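Local coordinates for fumarate lyase (Mesorhizobium sp., PDB 3C8T), which is of unassigned function but belongs to the fumarate lyase family of largely helical proteins that assemble as tetramers, at residues Met250-Ser253 / Ile254-Thr258; Arg39-Arg43 / Leu44-Pro48. All blocks are in the same frame, centred on the assembly; numbering follows the deposited sequence.

Contact 1 (Met250-Ser253 / Ile254-Thr258); sequences MDIS and IMMTT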
loop_
_atom_site.group_PDB
_atom_site.type_symbol
_atom_site.label_atom_id
_atom_site.label_comp_id
_atom_site.label_asym_id
_atom_site.label_seq_id
_atom_site.Cartn_x
_atom_site.Cartn_y
_atom_site.Cartn_z
ATOM N N MET A 250 -3.252 -12.241 -16.344
ATOM C CA MET A 250 -2.540 -13.367 -15.777
ATOM C C MET A 250 -2.853 -14.610 -16.593
ATOM O O MET A 250 -1.932 -15.359 -16.958
ATOM C CB MET A 250 -2.918 -13.632 -14.306
ATOM C CG MET A 250 -1.971 -12.974 -13.296
ATOM S SD MET A 250 -0.166 -13.315 -13.482
ATOM C CE MET A 250 0.034 -14.803 -12.519
ATOM N N ASP A 251 -4.151 -14.837 -16.831
ATOM C CA ASP A 251 -4.596 -16.055 -17.490
ATOM C C ASP A 251 -4.011 -16.117 -18.898
ATOM O O ASP A 251 -3.403 -17.090 -19.264
ATOM C CB ASP A 251 -6.139 -16.145 -17.534
ATOM C CG ASP A 251 -6.756 -16.369 -16.171
ATOM O OD1 ASP A 251 -6.003 -16.480 -15.186
ATOM O OD2 ASP A 251 -8.001 -16.451 -16.067
ATOM N N ILE A 252 -4.175 -15.058 -19.673
ATOM C CA ILE A 252 -3.647 -15.033 -21.048
ATOM C C ILE A 252 -2.120 -15.191 -21.121
ATOM O O ILE A 252 -1.632 -16.028 -21.866
ATOM C CB ILE A 252 -4.136 -13.783 -21.831
ATOM C CG1 ILE A 252 -5.656 -13.925 -22.103
ATOM C CG2 ILE A 252 -3.307 -13.572 -23.134
ATOM C CD1 ILE A 252 -6.392 -12.613 -22.177
ATOM N N SER A 253 -1.370 -14.441 -20.312
ATOM C CA SER A 253 0.098 -14.545 -20.382
ATOM C C SER A 253 0.584 -15.935 -19.995
ATOM O O SER A 253 1.561 -16.427 -20.546
ATOM C CB SER A 253 0.801 -13.431 -19.597
ATOM O OG SER A 253 0.583 -13.577 -18.243
ATOM N N ILE A 254 -0.117 -16.594 -19.075
ATOM C CA ILE A 254 0.244 -17.959 -18.690
ATOM C C ILE A 254 -0.194 -18.953 -19.798
ATOM O O ILE A 254 0.538 -19.856 -20.148
ATOM C CB ILE A 254 -0.315 -18.355 -17.330
ATOM C CG1 ILE A 254 0.294 -17.470 -16.206
ATOM C CG2 ILE A 254 -0.137 -19.907 -17.141
ATOM C CD1 ILE A 254 -0.345 -17.702 -14.754
ATOM N N MET A 255 -1.330 -18.719 -20.424
ATOM C CA MET A 255 -1.700 -19.575 -21.556
ATOM C C MET A 255 -0.716 -19.400 -22.770
ATOM O O MET A 255 -0.687 -20.252 -23.662
ATOM C CB MET A 255 -3.178 -19.349 -21.949
ATOM C CG MET A 255 -4.241 -19.881 -20.937
ATOM S SD MET A 255 -5.923 -19.229 -21.319
ATOM C CE MET A 255 -6.214 -20.052 -22.812
ATOM N N MET A 256 0.085 -18.324 -22.778
ATOM C CA MET A 256 1.149 -18.095 -23.810
ATOM C C MET A 256 2.480 -18.767 -23.521
ATOM O O MET A 256 3.411 -18.718 -24.338
ATOM C CB MET A 256 1.360 -16.596 -24.090
ATOM C CG MET A 256 0.211 -15.934 -24.898
ATOM S SD MET A 256 0.421 -14.148 -25.240
ATOM C CE MET A 256 1.810 -14.153 -26.352
ATOM N N THR A 257 2.571 -19.396 -22.344
ATOM C CA THR A 257 3.703 -20.227 -21.978
ATOM C C THR A 257 3.980 -21.198 -23.126
ATOM O O THR A 257 3.065 -21.795 -23.664
ATOM C CB THR A 257 3.406 -20.990 -20.653
ATOM O OG1 THR A 257 3.130 -20.053 -19.599
ATOM C CG2 THR A 257 4.600 -21.844 -20.193
ATOM N N THR A 258 5.243 -21.347 -23.498
ATOM C CA THR A 258 5.641 -22.232 -24.596
ATOM C C THR A 258 4.934 -23.616 -24.592
ATOM O O THR A 258 4.329 -24.023 -25.573
ATOM C CB THR A 258 7.171 -22.410 -24.577
ATOM O OG1 THR A 258 7.781 -21.118 -24.725
ATOM C CG2 THR A 258 7.610 -23.362 -25.739
#
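Met250 and Ile254, one helical turn apart, meet through their outermost methyls, CE of Met250 lying 3.7 Å from CD1 of Ile254. Bends at chi2 and chi3 (-53° and -88°) curl the thioether round to bring this methyl up to the end of the isoleucine. A looser apolar pair lies two residues further on, where CG2 of Ile252 lies 4.3 Å from SD of Met256. Among the backbone bonds, Met250 O takes Ile254 N at 3.0 Å and Asp251 O takes Met255 N at 2.9 Å. The stretch lies toward the C-terminal end of helix 229-255, one of the long helices of the fumarate lyase fold, and the bonding becomes less regular: Met256 N divides itself between two weak bonds, to Ile252 O and Ser253 O. Thr257, the next residue, gives Ile254 O two bonds, from N at 3.0 Å and from OG1 at 2.7 Å, the latter in the carbonyl plane on a lone pair. The remaining polar ends look elsewhere. Ser253 OG returns to Ala249 O, while the buried carboxylate of Asp251 forms salt bridges through OD2 with Lys247 and Lys163 and accepts at OD1 from Phe311 N of the third subunit.

Contact 2 (Arg39-Arg43 / Leu44-Pro48); sequences RAQAR and LGIIP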
loop_
_atom_site.group_PDB
_atom_site.type_symbol
_atom_site.label_atom_id
_atom_site.label_comp_id
_atom_site.label_asym_id
_atom_site.label_seq_id
_atom_site.Cartn_x
_atom_site.Cartn_y
_atom_site.Cartn_z
ATOM N N ARG A 39 -23.156 33.969 -14.145
ATOM C CA ARG A 39 -24.498 33.828 -14.687
ATOM C C ARG A 39 -25.510 33.481 -13.630
ATOM O O ARG A 39 -26.608 34.057 -13.589
ATOM C CB ARG A 39 -24.533 32.737 -15.745
ATOM C CG ARG A 39 -25.324 33.134 -16.961
ATOM C CD ARG A 39 -24.399 33.709 -18.013
ATOM N NE ARG A 39 -23.429 32.697 -18.452
ATOM C CZ ARG A 39 -23.695 31.719 -19.320
ATOM N NH1 ARG A 39 -24.909 31.614 -19.869
ATOM N NH2 ARG A 39 -22.736 30.849 -19.645
ATOM N N ALA A 40 -25.153 32.520 -12.780
ATOM C CA ALA A 40 -25.977 32.149 -11.639
ATOM C C ALA A 40 -26.255 33.373 -10.746
ATOM O O ALA A 40 -27.355 33.562 -10.263
ATOM C CB ALA A 40 -25.310 31.017 -10.835
ATOM N N GLN A 41 -25.256 34.214 -10.543
ATOM C CA GLN A 41 -25.427 35.335 -9.661
ATOM C C GLN A 41 -26.286 36.455 -10.277
ATOM O O GLN A 41 -26.986 37.153 -9.563
ATOM C CB GLN A 41 -24.055 35.822 -9.202
ATOM C CG GLN A 41 -23.524 34.975 -8.064
ATOM C CD GLN A 41 -22.082 35.193 -7.784
ATOM O OE1 GLN A 41 -21.320 35.611 -8.667
ATOM N NE2 GLN A 41 -21.675 34.913 -6.540
ATOM N N ALA A 42 -26.247 36.604 -11.605
ATOM C CA ALA A 42 -27.004 37.647 -12.272
ATOM C C ALA A 42 -28.474 37.296 -12.261
ATOM O O ALA A 42 -29.317 38.179 -12.065
ATOM C CB ALA A 42 -26.513 37.862 -13.670
ATOM N N ARG A 43 -28.785 36.010 -12.459
ATOM C CA ARG A 43 -30.164 35.520 -12.327
ATOM C C ARG A 43 -30.753 35.689 -10.927
ATOM O O ARG A 43 -31.948 35.901 -10.784
ATOM C CB ARG A 43 -30.291 34.058 -12.748
ATOM C CG ARG A 43 -30.274 33.863 -14.245
ATOM C CD ARG A 43 -30.921 32.551 -14.648
ATOM N NE ARG A 43 -30.253 31.402 -14.053
ATOM C CZ ARG A 43 -29.200 30.772 -14.577
ATOM N NH1 ARG A 43 -28.656 31.171 -15.731
ATOM N NH2 ARG A 43 -28.689 29.729 -13.930
ATOM N N LEU A 44 -29.932 35.575 -9.897
ATOM C CA LEU A 44 -30.426 35.720 -8.525
ATOM C C LEU A 44 -30.322 37.167 -8.063
ATOM O O LEU A 44 -30.499 37.455 -6.883
ATOM C CB LEU A 44 -29.648 34.808 -7.555
ATOM C CG LEU A 44 -29.778 33.291 -7.761
ATOM C CD1 LEU A 44 -28.534 32.569 -7.302
ATOM C CD2 LEU A 44 -31.037 32.718 -7.074
ATOM N N GLY A 45 -29.981 38.060 -8.989
ATOM C CA GLY A 45 -29.839 39.496 -8.706
ATOM C C GLY A 45 -28.689 39.843 -7.778
ATOM O O GLY A 45 -28.740 40.837 -7.057
ATOM N N ILE A 46 -27.636 39.036 -7.788
ATOM C CA ILE A 46 -26.565 39.238 -6.813
ATOM C C ILE A 46 -25.470 40.123 -7.372
ATOM O O ILE A 46 -24.816 40.873 -6.635
ATOM C CB ILE A 46 -26.054 37.905 -6.202
ATOM C CG1 ILE A 46 -27.091 37.404 -5.198
ATOM C CG2 ILE A 46 -24.717 38.090 -5.493
ATOM C CD1 ILE A 46 -26.986 35.954 -4.910
ATOM N N ILE A 47 -25.291 40.041 -8.681
ATOM C CA ILE A 47 -24.407 40.942 -9.399
ATOM C C ILE A 47 -25.271 41.492 -10.540
ATOM O O ILE A 47 -26.270 40.857 -10.865
ATOM C CB ILE A 47 -23.126 40.228 -9.931
ATOM C CG1 ILE A 47 -23.475 39.144 -10.965
ATOM C CG2 ILE A 47 -22.272 39.650 -8.769
ATOM C CD1 ILE A 47 -22.317 38.836 -11.898
ATOM N N PRO A 48 -24.940 42.689 -11.091
ATOM C CA PRO A 48 -25.595 43.248 -12.287
ATOM C C PRO A 48 -25.643 42.327 -13.503
ATOM O O PRO A 48 -24.652 41.658 -13.818
ATOM C CB PRO A 48 -24.732 44.468 -12.651
ATOM C CG PRO A 48 -23.602 44.507 -11.657
ATOM C CD PRO A 48 -23.970 43.646 -10.509
HETATM O O HOH W 1 -28.927 40.758 -11.424
#
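Gln41 and Ile46 are joined by the defining bond of a Schellman motif, Ile46 N to Gln41 O at 2.7 Å and nearly straight (163°), which ends helix 23-43. Its companion runs from Gly45 N to Ala42 O at 3.1 Å, the donor standing well above the carbonyl plane, and the positive phi of Gly45 turns the chain back on itself toward helix 49-61. The tightly packed side faces helix 49-61. There CG1 of Ile47 reaches back to 3.8 Å from CB of Gln41, the two side chains crossing at a slant; with chi1 at 63°, CG1 is held between the backbone N and the carbonyl carbon of its own residue. Ala52 of helix 49-61 packs against both Ile47 and Ala42, and the amide of Gln41 is tied through NE2 to Trp100 O. Leu44 lies along the last turn, its CD1 3.3 Å from Ala40 O, the same oxygen that accepts the Leu44 N-H.

Toward the outside the fabric is looser and more polar. Gly45 and Arg43 are exposed, yet the arginine is not adrift: its guanidinium makes salt bridges with Glu210 and Glu214 of helix 204-215. A water also spans the turn, donating to Ala42 O and to Ile47 O, each 2.7 Å away, while the CA-H of Ala42 points almost straight at that same Ile47 O.

How the contacts relate
Two stretches of one chain illustrate how place shapes chemistry. The centres of contacts 1 and 2 are about 62 Å apart, on opposite sides of the chain's centre. They share no helix: contact 1 lies toward the C-terminal end of helix 229-255, contact 2 ends helix 23-43. Contact 1 is largely buried and touched by two neighbouring subunits; its side chains, mostly methionine and isoleucine, pack inside the chain and against those subunits, and its one acidic group is paired with two lysines of the same chain, which probably offset its charge. Contact 2 lies farther out, partly buried and met by no other chain of the assembly; a water bridges its backbone, and its exposed arginine pairs with glutamates of another helix. A glycine-based reversal marks contact 2, weak shared bonds and a threonine hydroxyl contact 1.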